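Local coordinates for protein of unknown function with a Fic domain (Bacteroides thetaiotaomicron VPI-5482, PDB 3CUC) that is of unknown function but carries a domain of the Fic/DOC family in a mainly helical single chain, at residues Val179-Leu184 and Asn208-Arg213. Numbering follows the deposited sequence.
Sequences VELAAL and NFVLHR
Among the backbone bonds inside the two segments the shortest is A183 N to V179 O, 2.8 Å, within the helix. Between the two segments the contact is wholly apolar. They run nearly antiparallel, at 162°, with axes 8.8 Å apart at closest approach. A182 and V210 form its centre. Both point their CB atoms toward the other helix. V210 CB comes over the flank of the A182 methyl, 3.8 Å from A182 CB. The small methyl of A182 lets the backbones come close, with the CA atoms of A182 and V210 5.6 Å apart. V210 puts CG1 anti to its own N (chi1 177°). That methyl packs against A182 CB and extends to L181, whose CG is 4.4 Å from V210 CG1. The other branch, CG2, lies against A182 CA at 4.1 Å. V210 therefore covers A182 with both methyls.

L211 makes another loose touch. CD1 of L211 is anti to CA (chi2 179°); the other methyl, CD2, turns to V179 CG2 at 4.4 Å. V179 turns its CB away from the partner helix but still offers this methyl.

Y167 of helix 156-173 touches both L181 and V210, so a third helix packs beside the pair. V179 also packs on S263 and L266 of helix 256-277. On the other helix, R213 bonds through NE to A88 O and through NH1 to R93 O, which ties the end of helix 199-213 to helix 68-89 and the chain just after it. F209 CZ sits over one face of the R213 guanidinium.

The contact joins helices 178-192 and 199-213. The HPFxDGNGR motif links the two helices and runs into the start of helix 199-213; this contact lies at their ends remote from it. Such an antiparallel pair, joined through the signature motif, is characteristic of the mainly helical Fic fold.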
ATOM      1  N   VAL A 179     -10.805   6.652  -0.362  1.00 47.88           N
ATOM      2  CA  VAL A 179     -10.603   5.550   0.590  1.00 48.12           C
ATOM      3  C   VAL A 179     -11.217   4.268   0.042  1.00 48.98           C
ATOM      4  O   VAL A 179     -10.599   3.200   0.098  1.00 49.22           O
ATOM      5  CB  VAL A 179     -11.195   5.863   1.984  1.00 47.93           C
ATOM      6  CG1 VAL A 179     -10.952   4.707   2.952  1.00 44.68           C
ATOM      7  CG2 VAL A 179     -10.582   7.136   2.535  1.00 50.52           C
ATOM      8  N   GLU A 180     -12.428   4.388  -0.500  1.00 49.31           N
ATOM      9  CA  GLU A 180     -13.122   3.258  -1.116  1.00 49.45           C
ATOM     10  C   GLU A 180     -12.341   2.706  -2.305  1.00 48.29           C
ATOM     11  O   GLU A 180     -12.097   1.503  -2.387  1.00 48.81           O
ATOM     12  CB  GLU A 180     -14.519   3.675  -1.586  1.00 50.11           C
ATOM     13  CG  GLU A 180     -15.511   3.937  -0.461  1.00 51.12           C
ATOM     14  CD  GLU A 180     -16.770   4.653  -0.931  1.00 50.34           C
ATOM     15  OE1 GLU A 180     -16.788   5.185  -2.063  1.00 49.91           O
ATOM     16  OE2 GLU A 180     -17.750   4.687  -0.158  1.00 52.12           O
ATOM     17  N   LEU A 181     -11.958   3.592  -3.220  1.00 47.14           N
ATOM     18  CA  LEU A 181     -11.243   3.194  -4.429  1.00 46.06           C
ATOM     19  C   LEU A 181      -9.912   2.545  -4.062  1.00 46.20           C
ATOM     20  O   LEU A 181      -9.519   1.541  -4.662  1.00 45.99           O
ATOM     21  CB  LEU A 181     -11.020   4.399  -5.359  1.00 45.78           C
ATOM     22  CG  LEU A 181     -10.268   4.136  -6.676  1.00 45.34           C
ATOM     23  CD1 LEU A 181     -10.916   3.024  -7.480  1.00 43.13           C
ATOM     24  CD2 LEU A 181     -10.164   5.399  -7.515  1.00 45.18           C
ATOM     25  N   ALA A 182      -9.233   3.122  -3.069  1.00 46.08           N
ATOM     26  CA  ALA A 182      -7.969   2.583  -2.579  1.00 45.71           C
ATOM     27  C   ALA A 182      -8.180   1.201  -1.975  1.00 45.89           C
ATOM     28  O   ALA A 182      -7.426   0.278  -2.265  1.00 45.83           O
ATOM     29  CB  ALA A 182      -7.341   3.520  -1.557  1.00 44.57           C
ATOM     30  N   ALA A 183      -9.213   1.057  -1.149  1.00 46.06           N
ATOM     31  CA  ALA A 183      -9.504  -0.226  -0.504  1.00 46.32           C
ATOM     32  C   ALA A 183      -9.779  -1.307  -1.535  1.00 46.78           C
ATOM     33  O   ALA A 183      -9.267  -2.414  -1.424  1.00 47.27           O
ATOM     34  CB  ALA A 183     -10.685  -0.095   0.444  1.00 46.04           C
ATOM     35  N   LEU A 184     -10.577  -0.973  -2.543  1.00 47.50           N
ATOM     36  CA  LEU A 184     -10.980  -1.946  -3.556  1.00 48.09           C
ATOM     37  C   LEU A 184      -9.832  -2.286  -4.500  1.00 48.00           C
ATOM     38  O   LEU A 184      -9.697  -3.437  -4.909  1.00 48.69           O
ATOM     39  CB  LEU A 184     -12.198  -1.442  -4.336  1.00 48.16           C
ATOM     40  CG  LEU A 184     -13.133  -2.479  -4.968  1.00 49.36           C
ATOM     41  CD1 LEU A 184     -13.430  -3.651  -4.030  1.00 49.03           C
ATOM     42  CD2 LEU A 184     -14.428  -1.797  -5.376  1.00 48.26           C
ATOM     43  N   ASN A 208      -1.561   3.984  -0.997  1.00 45.27           N
ATOM     44  CA  ASN A 208      -1.000   5.305  -0.786  1.00 45.66           C
ATOM     45  C   ASN A 208      -0.826   6.092  -2.080  1.00 46.04           C
ATOM     46  O   ASN A 208      -0.786   7.326  -2.054  1.00 46.86           O
ATOM     47  CB  ASN A 208       0.301   5.212   0.012  1.00 45.26           C
ATOM     48  CG  ASN A 208       0.055   4.892   1.481  1.00 44.83           C
ATOM     49  OD1 ASN A 208      -0.995   5.224   2.037  1.00 44.06           O
ATOM     50  ND2 ASN A 208       1.022   4.248   2.116  1.00 40.95           N
ATOM     51  N   PHE A 209      -0.759   5.385  -3.208  1.00 45.50           N
ATOM     52  CA  PHE A 209      -0.796   6.040  -4.513  1.00 45.58           C
ATOM     53  C   PHE A 209      -2.127   6.760  -4.681  1.00 45.52           C
ATOM     54  O   PHE A 209      -2.168   7.931  -5.045  1.00 45.29           O
ATOM     55  CB  PHE A 209      -0.591   5.025  -5.637  1.00 45.36           C
ATOM     56  CG  PHE A 209      -0.948   5.540  -7.007  1.00 44.15           C
ATOM     57  CD1 PHE A 209      -0.026   6.254  -7.762  1.00 46.95           C
ATOM     58  CD2 PHE A 209      -2.199   5.287  -7.550  1.00 44.34           C
ATOM     59  CE1 PHE A 209      -0.350   6.718  -9.034  1.00 45.70           C
ATOM     60  CE2 PHE A 209      -2.530   5.749  -8.816  1.00 45.96           C
ATOM     61  CZ  PHE A 209      -1.599   6.466  -9.561  1.00 45.49           C
ATOM     62  N   VAL A 210      -3.211   6.047  -4.402  1.00 45.82           N
ATOM     63  CA  VAL A 210      -4.540   6.605  -4.558  1.00 46.13           C
ATOM     64  C   VAL A 210      -4.736   7.797  -3.617  1.00 46.91           C
ATOM     65  O   VAL A 210      -5.119   8.885  -4.053  1.00 47.22           O
ATOM     66  CB  VAL A 210      -5.625   5.534  -4.321  1.00 46.54           C
ATOM     67  CG1 VAL A 210      -7.020   6.151  -4.413  1.00 46.18           C
ATOM     68  CG2 VAL A 210      -5.466   4.390  -5.327  1.00 42.80           C
ATOM     69  N   LEU A 211      -4.443   7.595  -2.338  1.00 46.80           N
ATOM     70  CA  LEU A 211      -4.630   8.641  -1.342  1.00 46.86           C
ATOM     71  C   LEU A 211      -3.809   9.888  -1.651  1.00 47.26           C
ATOM     72  O   LEU A 211      -4.300  11.005  -1.520  1.00 48.15           O
ATOM     73  CB  LEU A 211      -4.267   8.133   0.057  1.00 47.10           C
ATOM     74  CG  LEU A 211      -5.117   7.018   0.669  1.00 44.31           C
ATOM     75  CD1 LEU A 211      -4.590   6.635   2.047  1.00 40.77           C
ATOM     76  CD2 LEU A 211      -6.552   7.449   0.764  1.00 40.04           C
ATOM     77  N   HIS A 212      -2.557   9.708  -2.051  1.00 47.60           N
ATOM     78  CA  HIS A 212      -1.691  10.855  -2.325  1.00 48.27           C
ATOM     79  C   HIS A 212      -2.189  11.659  -3.536  1.00 48.85           C
ATOM     80  O   HIS A 212      -2.223  12.897  -3.505  1.00 48.94           O
ATOM     81  CB  HIS A 212      -0.255  10.398  -2.554  1.00 47.79           C
ATOM     82  CG  HIS A 212       0.731  11.517  -2.621  1.00 48.33           C
ATOM     83  ND1 HIS A 212       0.995  12.338  -1.547  1.00 48.91           N
ATOM     84  CD2 HIS A 212       1.529  11.944  -3.628  1.00 47.10           C
ATOM     85  CE1 HIS A 212       1.909  13.228  -1.894  1.00 48.13           C
ATOM     86  NE2 HIS A 212       2.251  13.009  -3.150  1.00 46.08           N
ATOM     87  N   ARG A 213      -2.567  10.943  -4.593  1.00 48.76           N
ATOM     88  CA  ARG A 213      -3.086  11.562  -5.807  1.00 48.44           C
ATOM     89  C   ARG A 213      -4.243  12.506  -5.511  1.00 47.75           C
ATOM     90  O   ARG A 213      -4.306  13.590  -6.081  1.00 48.58           O
ATOM     91  CB  ARG A 213      -3.529  10.490  -6.806  1.00 48.87           C
ATOM     92  CG  ARG A 213      -4.467  10.995  -7.899  1.00 48.79           C
ATOM     93  CD  ARG A 213      -4.394  10.106  -9.121  1.00 50.94           C
ATOM     94  NE  ARG A 213      -3.116  10.273  -9.807  1.00 48.26           N
ATOM     95  CZ  ARG A 213      -2.752   9.631 -10.910  1.00 45.35           C
ATOM     96  NH1 ARG A 213      -3.564   8.757 -11.482  1.00 45.60           N
ATOM     97  NH2 ARG A 213      -1.567   9.875 -11.440  1.00 52.09           N
TER